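PDB 2WNW: activated BY transcription factor SSRB from Salmonella enterica, which belongs to glycosyl hydrolase family 30 and combines a TIM-barrel domain with a beta-sandwich domain. Local coordinates for residues A[90-93]-A[98-101]; A[146-149]-A[153-156]; A[162-167]-A[218-223]; A[267-272]-A[314-319]. One frame throughout, in Å; residues are numbered along the deposited sequence.

Contact 1: residues A[90-93]-A[98-101]; sequences IQSC and GNYA
Ser92 and Tyr100 are clasped by two hydrogen bonds where the loop that leaves barrel strand 85-90 doubles back on itself. The backbone N-H of Ser92 bonds to Tyr100 O over 3.2 Å (166° at the hydrogen). In return Tyr100 N donates a hydrogen bond to Ser92 OG at 2.9 Å, the side-chain oxygen standing in for a backbone carbonyl. That is possible because OG sits between the backbone N and the carbonyl carbon (chi1 60°), which turns it to the facing chain. OG is also hydrogen-bonded to Asp204, so two partners grip it in a buried place. In TIM barrels such as this one, the loops after the C-terminal ends of the strands form the face that carries the active site, and this turn-back lies among those loops. The Tyr100 ring folds back over the other segment: Ser92 CB stands over its face, 3.7 Å from the ring centroid and 24° off the normal, a CH-pi contact. Ser92 N lies on a face of the same ring, displaced toward the rim. Beyond the serine, the aliphatic part of Gln91 runs alongside the returning chain, with its CB 3.5 Å from Tyr100 O and its CG 4.1 Å from Ala101 CA. Asn99 bends away from this pairing and binds Asn157 through ND2, while helix 117-122 touches Tyr100 through Arg118 and Asp119.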
# COMPACT_ATOMS: atom_id res chain seq x y z
N ILE A 90 1.59 -13.47 31.25
CA ILE A 90 0.81 -13.93 32.39
C ILE A 90 1.29 -15.38 32.47
O ILE A 90 0.92 -16.22 31.65
CB ILE A 90 -0.71 -13.87 32.09
CG1 ILE A 90 -1.12 -12.40 31.88
CG2 ILE A 90 -1.51 -14.50 33.24
CD1 ILE A 90 -2.59 -12.21 31.50
N GLN A 91 2.14 -15.65 33.46
CA GLN A 91 2.80 -16.94 33.67
C GLN A 91 3.95 -17.00 32.66
O GLN A 91 4.18 -16.05 31.92
CB GLN A 91 1.83 -18.12 33.53
CG GLN A 91 0.65 -18.03 34.51
CD GLN A 91 -0.08 -19.35 34.72
OE1 GLN A 91 -0.28 -20.13 33.78
NE2 GLN A 91 -0.50 -19.59 35.95
N SER A 92 4.67 -18.12 32.62
CA SER A 92 5.83 -18.23 31.74
C SER A 92 5.64 -18.23 30.22
O SER A 92 4.61 -18.66 29.69
CB SER A 92 6.63 -19.48 32.12
OG SER A 92 5.84 -20.64 31.99
N CYS A 93 6.66 -17.73 29.52
CA CYS A 93 6.71 -17.72 28.07
C CYS A 93 8.07 -18.37 27.80
O CYS A 93 8.75 -18.77 28.75
CB CYS A 93 6.64 -16.29 27.49
SG CYS A 93 8.04 -15.20 27.84
N GLY A 98 12.38 -21.07 32.95
CA GLY A 98 11.68 -22.33 32.84
C GLY A 98 10.19 -22.09 32.98
O GLY A 98 9.77 -20.95 33.18
N ASN A 99 9.38 -23.14 32.88
CA ASN A 99 7.93 -23.00 33.01
C ASN A 99 7.56 -22.64 34.44
O ASN A 99 8.21 -23.08 35.38
CB ASN A 99 7.22 -24.31 32.66
CG ASN A 99 7.41 -24.73 31.22
OD1 ASN A 99 6.88 -24.10 30.29
ND2 ASN A 99 8.16 -25.80 31.01
N TYR A 100 6.52 -21.83 34.59
CA TYR A 100 6.02 -21.46 35.92
C TYR A 100 4.59 -20.97 35.81
O TYR A 100 4.21 -20.34 34.82
CB TYR A 100 6.92 -20.40 36.59
CG TYR A 100 6.95 -19.02 35.96
CD1 TYR A 100 5.91 -18.11 36.18
CD2 TYR A 100 8.01 -18.63 35.15
CE1 TYR A 100 5.94 -16.84 35.60
CE2 TYR A 100 8.05 -17.37 34.57
CZ TYR A 100 7.01 -16.48 34.79
OH TYR A 100 7.04 -15.24 34.18
N ALA A 101 3.78 -21.31 36.82
CA ALA A 101 2.38 -20.91 36.85
C ALA A 101 2.06 -20.37 38.24
O ALA A 101 2.81 -20.61 39.19
CB ALA A 101 1.48 -22.10 36.53

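Contact 2: residues A[146-149]-A[153-156]; sequences PPAF and NNDM
Ala148 CB is pressed onto the peptide link between Asn154 and Asp155, lying 3.7 Å from both Asn154 C and Asp155 N. Just beyond it the side chain of Met156 runs along the backbone of Pro146 to Ala148: its CG approaches Pro146 O to 3.6 Å and Ala148 N to 3.8 Å. CG of the methionine stands beside its own backbone N, opposite the carbonyl carbon (chi1 -72°), and a bend at chi3 (78°) brings CE back to 4.0 Å from Pro146 O. The backbones add a polar touch of their own, a CA-H...O contact from Asn154 CA to Ala148 O at 3.2 Å with 158° at the hydrogen. Together these form the neck of a short excursion in the loop that links barrel strand 138-143 to helix 167-183 of the TIM barrel. The loop enters its neck through Pro146 and Pro147, both packed on Trp170 of that helix, and then begins a 3-10 turn at Ala148 and Phe149. Asn154 adopts the left-handed helical conformation (positive phi), and its side chain swings over the 3-10 turn so that OD1 comes within 3.8 Å of Phe149 CA. Asn153 ND2 reaches across its own turn to Asp155 O in a weak bond. Asp155 points its side chain off the facing segment, and its OD1 takes the N-H of Asn157 in an Asx turn. Phe149 likewise leads away, its side chain resting on Ser106 and Leu109 of helix 106-110.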
# COMPACT_ATOMS: atom_id res chain seq x y z
N PRO A 146 -2.03 -21.65 30.14
CA PRO A 146 -2.68 -21.77 31.46
C PRO A 146 -1.84 -22.81 32.21
O PRO A 146 -0.95 -23.43 31.62
CB PRO A 146 -4.07 -22.32 31.12
CG PRO A 146 -4.32 -21.80 29.72
CD PRO A 146 -2.96 -22.02 29.06
N PRO A 147 -2.11 -23.02 33.51
CA PRO A 147 -1.34 -24.01 34.27
C PRO A 147 -1.50 -25.38 33.60
O PRO A 147 -2.52 -25.64 32.97
CB PRO A 147 -1.99 -23.97 35.65
CG PRO A 147 -2.52 -22.56 35.74
CD PRO A 147 -3.10 -22.34 34.37
N ALA A 148 -0.49 -26.24 33.74
CA ALA A 148 -0.53 -27.56 33.12
C ALA A 148 -1.77 -28.39 33.42
O ALA A 148 -2.39 -28.93 32.50
CB ALA A 148 0.72 -28.36 33.52
N PHE A 149 -2.16 -28.48 34.69
CA PHE A 149 -3.32 -29.29 35.05
C PHE A 149 -4.65 -28.80 34.48
O PHE A 149 -5.64 -29.53 34.50
CB PHE A 149 -3.44 -29.44 36.58
CG PHE A 149 -3.91 -28.21 37.29
CD1 PHE A 149 -3.04 -27.16 37.57
CD2 PHE A 149 -5.24 -28.10 37.71
CE1 PHE A 149 -3.47 -26.03 38.27
CE2 PHE A 149 -5.68 -26.97 38.41
CZ PHE A 149 -4.79 -25.94 38.68
N ASN A 153 -3.42 -31.56 27.64
CA ASN A 153 -2.15 -32.28 27.54
C ASN A 153 -1.33 -32.27 28.82
O ASN A 153 -0.21 -32.78 28.85
CB ASN A 153 -1.32 -31.71 26.38
CG ASN A 153 -0.85 -30.29 26.65
OD1 ASN A 153 -1.53 -29.52 27.34
ND2 ASN A 153 0.31 -29.93 26.11
N ASN A 154 -1.88 -31.68 29.88
CA ASN A 154 -1.19 -31.62 31.17
C ASN A 154 0.26 -31.14 31.05
O ASN A 154 1.16 -31.67 31.70
CB ASN A 154 -1.24 -33.02 31.82
CG ASN A 154 -0.71 -33.03 33.23
OD1 ASN A 154 -1.02 -32.16 34.04
ND2 ASN A 154 0.10 -34.05 33.55
N ASP A 155 0.47 -30.11 30.23
CA ASP A 155 1.82 -29.58 30.01
C ASP A 155 1.71 -28.15 29.49
O ASP A 155 0.93 -27.89 28.57
CB ASP A 155 2.54 -30.44 28.97
CG ASP A 155 4.03 -30.13 28.85
OD1 ASP A 155 4.51 -29.09 29.35
OD2 ASP A 155 4.73 -30.95 28.22
N MET A 156 2.47 -27.22 30.07
CA MET A 156 2.42 -25.84 29.59
C MET A 156 3.02 -25.75 28.19
O MET A 156 2.65 -24.87 27.40
CB MET A 156 3.18 -24.92 30.55
CG MET A 156 2.46 -24.70 31.88
SD MET A 156 3.28 -23.51 32.93
CE MET A 156 2.76 -21.95 32.17

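Contact 3: residues A[162-167]-A[218-223]; sequences LRRECY and VQYLRP
Tyr220 directs its CB toward residues 162-167, and from there the ring continues outward from helix 210-227, reaching Tyr167 and finally Arg164. One ring side, CD2, runs 3.8 Å from the carbonyl carbon of Tyr167, and CE2 is 3.6 Å from Tyr167 CB. That CB lies over the ring face, 16° off the normal, in a CH-pi contact. On the other side, CE1 comes to 3.9 Å from Tyr167 CD2, where the tyrosine rings meet edge-to-face: the edge of Tyr167 addresses the face of Tyr220, centroids 5.5 Å apart and planes at 65°. At the tip, OH is 2.9 Å from Arg164 NH2, close but too badly aimed to count as a hydrogen bond. NH2 sits in the plane of the Tyr220 ring, at its edge, and the guanidinium is turned almost upright to that ring. Arg164 gets there by a bend at chi2 (62°) that lays its CD over the centre of the Tyr167 ring, so Tyr167 is covered by the arginine stem while it packs on Tyr220. Ala168 and Ala171 also touch Tyr220. Cys166 occupies the N-cap position of helix 167-183, and the contact sets the start of that helix against helix 210-227, the side-by-side packing of successive outer helices in a TIM barrel.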
# COMPACT_ATOMS: atom_id res chain seq x y z
N LEU A 162 -7.19 -25.46 26.73
CA LEU A 162 -7.72 -25.23 28.06
C LEU A 162 -8.93 -26.15 28.20
O LEU A 162 -9.79 -26.17 27.32
CB LEU A 162 -8.16 -23.76 28.22
CG LEU A 162 -8.79 -23.35 29.55
CD1 LEU A 162 -7.80 -23.56 30.67
CD2 LEU A 162 -9.22 -21.88 29.48
N ARG A 163 -8.99 -26.92 29.28
CA ARG A 163 -10.13 -27.81 29.46
C ARG A 163 -11.36 -26.93 29.63
O ARG A 163 -11.33 -25.93 30.35
CB ARG A 163 -9.94 -28.70 30.69
CG ARG A 163 -8.91 -29.80 30.48
CD ARG A 163 -8.95 -30.81 31.63
NE ARG A 163 -8.37 -30.27 32.86
CZ ARG A 163 -8.96 -30.33 34.05
NH1 ARG A 163 -10.16 -30.89 34.18
NH2 ARG A 163 -8.34 -29.84 35.12
N ARG A 164 -12.45 -27.29 28.96
CA ARG A 164 -13.67 -26.50 29.03
C ARG A 164 -14.12 -26.23 30.46
O ARG A 164 -14.64 -25.16 30.76
CB ARG A 164 -14.80 -27.18 28.26
CG ARG A 164 -16.10 -26.38 28.27
CD ARG A 164 -15.92 -25.02 27.59
NE ARG A 164 -16.99 -24.09 27.96
CZ ARG A 164 -17.18 -22.90 27.40
NH1 ARG A 164 -16.37 -22.49 26.44
NH2 ARG A 164 -18.17 -22.13 27.81
N GLU A 165 -13.92 -27.20 31.35
CA GLU A 165 -14.33 -27.02 32.74
C GLU A 165 -13.38 -26.13 33.53
O GLU A 165 -13.59 -25.89 34.72
CB GLU A 165 -14.49 -28.38 33.44
CG GLU A 165 -13.23 -29.22 33.56
CD GLU A 165 -12.96 -30.09 32.33
OE1 GLU A 165 -12.15 -31.04 32.45
OE2 GLU A 165 -13.54 -29.83 31.26
N CYS A 166 -12.34 -25.62 32.87
CA CYS A 166 -11.37 -24.74 33.53
C CYS A 166 -11.40 -23.31 33.01
O CYS A 166 -10.55 -22.50 33.38
CB CYS A 166 -9.95 -25.30 33.37
SG CYS A 166 -9.67 -26.86 34.23
N TYR A 167 -12.38 -22.98 32.17
CA TYR A 167 -12.47 -21.62 31.64
C TYR A 167 -12.65 -20.61 32.77
O TYR A 167 -11.96 -19.60 32.82
CB TYR A 167 -13.62 -21.51 30.63
CG TYR A 167 -13.22 -21.86 29.21
CD1 TYR A 167 -12.49 -23.01 28.92
CD2 TYR A 167 -13.59 -21.03 28.14
CE1 TYR A 167 -12.14 -23.34 27.61
CE2 TYR A 167 -13.24 -21.35 26.83
CZ TYR A 167 -12.52 -22.51 26.57
OH TYR A 167 -12.20 -22.84 25.27
N VAL A 218 -15.36 -12.65 25.97
CA VAL A 218 -16.67 -12.08 26.23
C VAL A 218 -17.51 -12.73 27.33
O VAL A 218 -18.17 -12.03 28.10
CB VAL A 218 -17.50 -12.06 24.92
CG1 VAL A 218 -18.89 -11.50 25.17
CG2 VAL A 218 -16.77 -11.22 23.87
N GLN A 219 -17.48 -14.05 27.40
CA GLN A 219 -18.27 -14.75 28.41
C GLN A 219 -17.59 -14.90 29.77
O GLN A 219 -18.26 -14.93 30.80
CB GLN A 219 -18.66 -16.14 27.90
CG GLN A 219 -19.66 -16.11 26.75
CD GLN A 219 -19.84 -17.47 26.12
OE1 GLN A 219 -19.86 -18.49 26.81
NE2 GLN A 219 -19.97 -17.50 24.80
N TYR A 220 -16.26 -14.97 29.78
CA TYR A 220 -15.55 -15.13 31.04
C TYR A 220 -14.77 -13.93 31.56
O TYR A 220 -14.92 -13.55 32.72
CB TYR A 220 -14.64 -16.36 30.97
CG TYR A 220 -15.42 -17.65 30.83
CD1 TYR A 220 -15.95 -18.04 29.60
CD2 TYR A 220 -15.68 -18.44 31.95
CE1 TYR A 220 -16.72 -19.20 29.49
CE2 TYR A 220 -16.45 -19.60 31.85
CZ TYR A 220 -16.96 -19.98 30.61
OH TYR A 220 -17.71 -21.12 30.51
N LEU A 221 -13.93 -13.33 30.72
CA LEU A 221 -13.15 -12.17 31.16
C LEU A 221 -13.99 -10.92 31.39
O LEU A 221 -13.89 -10.29 32.44
CB LEU A 221 -12.03 -11.86 30.16
CG LEU A 221 -10.84 -12.82 30.15
CD1 LEU A 221 -9.83 -12.38 29.09
CD2 LEU A 221 -10.18 -12.84 31.53
N ARG A 222 -14.82 -10.56 30.41
CA ARG A 222 -15.64 -9.36 30.54
C ARG A 222 -16.45 -9.25 31.83
O ARG A 222 -16.32 -8.27 32.56
CB ARG A 222 -16.55 -9.22 29.31
CG ARG A 222 -15.85 -8.59 28.11
CD ARG A 222 -15.38 -7.18 28.44
NE ARG A 222 -14.62 -6.57 27.35
CZ ARG A 222 -13.76 -5.58 27.52
NH1 ARG A 222 -13.54 -5.07 28.73
NH2 ARG A 222 -13.09 -5.10 26.48
N PRO A 223 -17.28 -10.26 32.14
CA PRO A 223 -18.09 -10.21 33.37
C PRO A 223 -17.25 -10.05 34.64
O PRO A 223 -17.61 -9.31 35.55
CB PRO A 223 -18.83 -11.55 33.35
CG PRO A 223 -18.96 -11.84 31.89
CD PRO A 223 -17.58 -11.48 31.38

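Contact 4: residues A[267-272]-A[314-319]; sequences FHWYTG and LHDMIG
Trp269, at the C-terminal end of strand 264-268 of the TIM barrel, meets Asp316 of the outer helix 305-322 in a buried contact between the strand's exit and the layer of helices around the barrel. The indole presents its six-membered edge: Asp316 OD1 lies in the ring plane, 3.4 Å from Trp269 CE3, while the carboxylate is turned 79° against the indole. An oxygen so placed faces the slightly positive hydrogen rim and not the electron-rich face, which probably makes the approach favourable. The other oxygen, OD2, is 3.6 Å from Trp269 CB and forms a salt bridge with Lys242, which probably offsets the charge of the buried acid. Asp316 swings its carboxylate out from the helix with CG across from the backbone N (chi1 -161°). Trp269 carries its indole between its own N and carbonyl carbon (chi1 72°), and NE1 is hydrogen-bonded to Cys296 O, which helps fix the ring's rotation. Tyr313 of helix 305-322 meets the indole edge-to-face, and Phe292 of strand 289-294 touches both Trp269 and Asp316. Residues Trp269 to Gly272 form a type I beta turn, closed by the bond from Gly272 N to Trp269 O at 3.1 Å. Near the contact Thr271 packs on Cys30 and His315 on Asn391, both of the second subunit. The aspartate stem joins in as well, Asp316 CB lying 3.5 Å from Trp269 CE3 and 4.0 Å from Trp269 CZ3.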
# COMPACT_ATOMS: atom_id res chain seq x y z
N PHE A 267 -1.31 -8.38 16.38
CA PHE A 267 -0.65 -9.21 15.39
C PHE A 267 0.86 -9.14 15.47
O PHE A 267 1.42 -8.21 16.05
CB PHE A 267 -1.12 -8.85 13.97
CG PHE A 267 -0.96 -7.40 13.62
CD1 PHE A 267 -2.01 -6.51 13.77
CD2 PHE A 267 0.26 -6.92 13.14
CE1 PHE A 267 -1.86 -5.16 13.45
CE2 PHE A 267 0.42 -5.57 12.82
CZ PHE A 267 -0.64 -4.69 12.97
N HIS A 268 1.51 -10.15 14.89
CA HIS A 268 2.96 -10.27 14.88
C HIS A 268 3.45 -10.21 13.43
O HIS A 268 2.63 -10.13 12.51
CB HIS A 268 3.38 -11.60 15.52
CG HIS A 268 2.82 -11.81 16.90
ND1 HIS A 268 2.92 -13.02 17.56
CD2 HIS A 268 2.14 -10.98 17.73
CE1 HIS A 268 2.33 -12.92 18.74
NE2 HIS A 268 1.85 -11.70 18.86
N TRP A 269 4.76 -10.27 13.23
CA TRP A 269 5.30 -10.17 11.87
C TRP A 269 6.06 -11.39 11.36
O TRP A 269 6.70 -11.33 10.31
CB TRP A 269 6.25 -8.96 11.78
CG TRP A 269 7.59 -9.11 12.49
CD1 TRP A 269 8.24 -10.28 12.80
CD2 TRP A 269 8.47 -8.05 12.89
NE1 TRP A 269 9.47 -10.00 13.35
CE2 TRP A 269 9.64 -8.64 13.42
CE3 TRP A 269 8.38 -6.65 12.85
CZ2 TRP A 269 10.72 -7.89 13.90
CZ3 TRP A 269 9.46 -5.89 13.33
CH2 TRP A 269 10.61 -6.52 13.85
N TYR A 270 5.96 -12.51 12.07
CA TYR A 270 6.74 -13.69 11.69
C TYR A 270 6.50 -14.36 10.34
O TYR A 270 7.29 -15.22 9.95
CB TYR A 270 6.67 -14.71 12.83
CG TYR A 270 7.17 -14.13 14.15
CD1 TYR A 270 6.30 -13.94 15.22
CD2 TYR A 270 8.50 -13.73 14.30
CE1 TYR A 270 6.75 -13.37 16.42
CE2 TYR A 270 8.95 -13.16 15.49
CZ TYR A 270 8.07 -12.99 16.54
OH TYR A 270 8.51 -12.42 17.72
N THR A 271 5.44 -13.99 9.62
CA THR A 271 5.21 -14.58 8.30
C THR A 271 5.33 -13.55 7.17
O THR A 271 4.93 -13.80 6.04
CB THR A 271 3.83 -15.28 8.20
OG1 THR A 271 2.78 -14.34 8.47
CG2 THR A 271 3.75 -16.45 9.18
N GLY A 272 5.87 -12.38 7.49
CA GLY A 272 6.04 -11.37 6.46
C GLY A 272 5.15 -10.14 6.56
O GLY A 272 4.45 -9.94 7.55
N LEU A 314 12.31 -1.34 10.48
CA LEU A 314 11.79 -0.16 9.78
C LEU A 314 10.75 -0.49 8.72
O LEU A 314 9.72 0.17 8.64
CB LEU A 314 12.94 0.63 9.15
CG LEU A 314 13.85 1.38 10.13
CD1 LEU A 314 15.05 1.94 9.38
CD2 LEU A 314 13.06 2.51 10.81
N HIS A 315 11.02 -1.52 7.92
CA HIS A 315 10.11 -1.92 6.86
C HIS A 315 8.74 -2.33 7.40
O HIS A 315 7.71 -1.92 6.88
CB HIS A 315 10.71 -3.07 6.05
CG HIS A 315 9.82 -3.56 4.95
ND1 HIS A 315 9.59 -2.84 3.80
CD2 HIS A 315 9.10 -4.71 4.83
CE1 HIS A 315 8.76 -3.52 3.02
NE2 HIS A 315 8.45 -4.65 3.62
N ASP A 316 8.73 -3.14 8.46
CA ASP A 316 7.45 -3.58 9.00
C ASP A 316 6.71 -2.45 9.71
O ASP A 316 5.49 -2.31 9.56
CB ASP A 316 7.64 -4.76 9.96
CG ASP A 316 6.35 -5.52 10.19
OD1 ASP A 316 5.71 -5.32 11.25
OD2 ASP A 316 5.97 -6.30 9.30
N MET A 317 7.43 -1.63 10.47
CA MET A 317 6.80 -0.52 11.17
C MET A 317 6.15 0.47 10.21
O MET A 317 5.00 0.87 10.40
CB MET A 317 7.83 0.20 12.05
CG MET A 317 8.33 -0.65 13.20
SD MET A 317 9.65 0.15 14.13
CE MET A 317 8.70 1.24 15.20
N ILE A 318 6.89 0.88 9.18
CA ILE A 318 6.36 1.83 8.22
C ILE A 318 5.12 1.26 7.52
O ILE A 318 4.09 1.93 7.43
CB ILE A 318 7.43 2.21 7.17
CG1 ILE A 318 8.55 3.01 7.85
CG2 ILE A 318 6.80 3.03 6.04
CD1 ILE A 318 9.76 3.27 6.98
N GLY A 319 5.22 0.03 7.05
CA GLY A 319 4.09 -0.60 6.38
C GLY A 319 2.87 -0.73 7.27
O GLY A 319 1.74 -0.46 6.84

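Overall arrangement
From the N terminus the four contacts follow in series; none encloses or crosses another. Contact 1 closes a short turn after strand 85-90, and contact 2 a similarly short one after strand 138-143. The two touch, Met156 CE lying 3.3 Å from Ser92 OG, so neighbouring barrel loops are joined. Contact 3 begins in the same loop as contact 2, linked by a hydrogen bond from Arg163 NH2 to Phe149 O, and spans fifty residues, including strand 190-192, to bring helices 167-183 and 210-227 together. Contact 4 spans forty-one residues through strand 289-294 and ties the end of strand 264-268 and the turn after it to helix 305-322; its centre lies about 27 to 31 Å from the centres of the others.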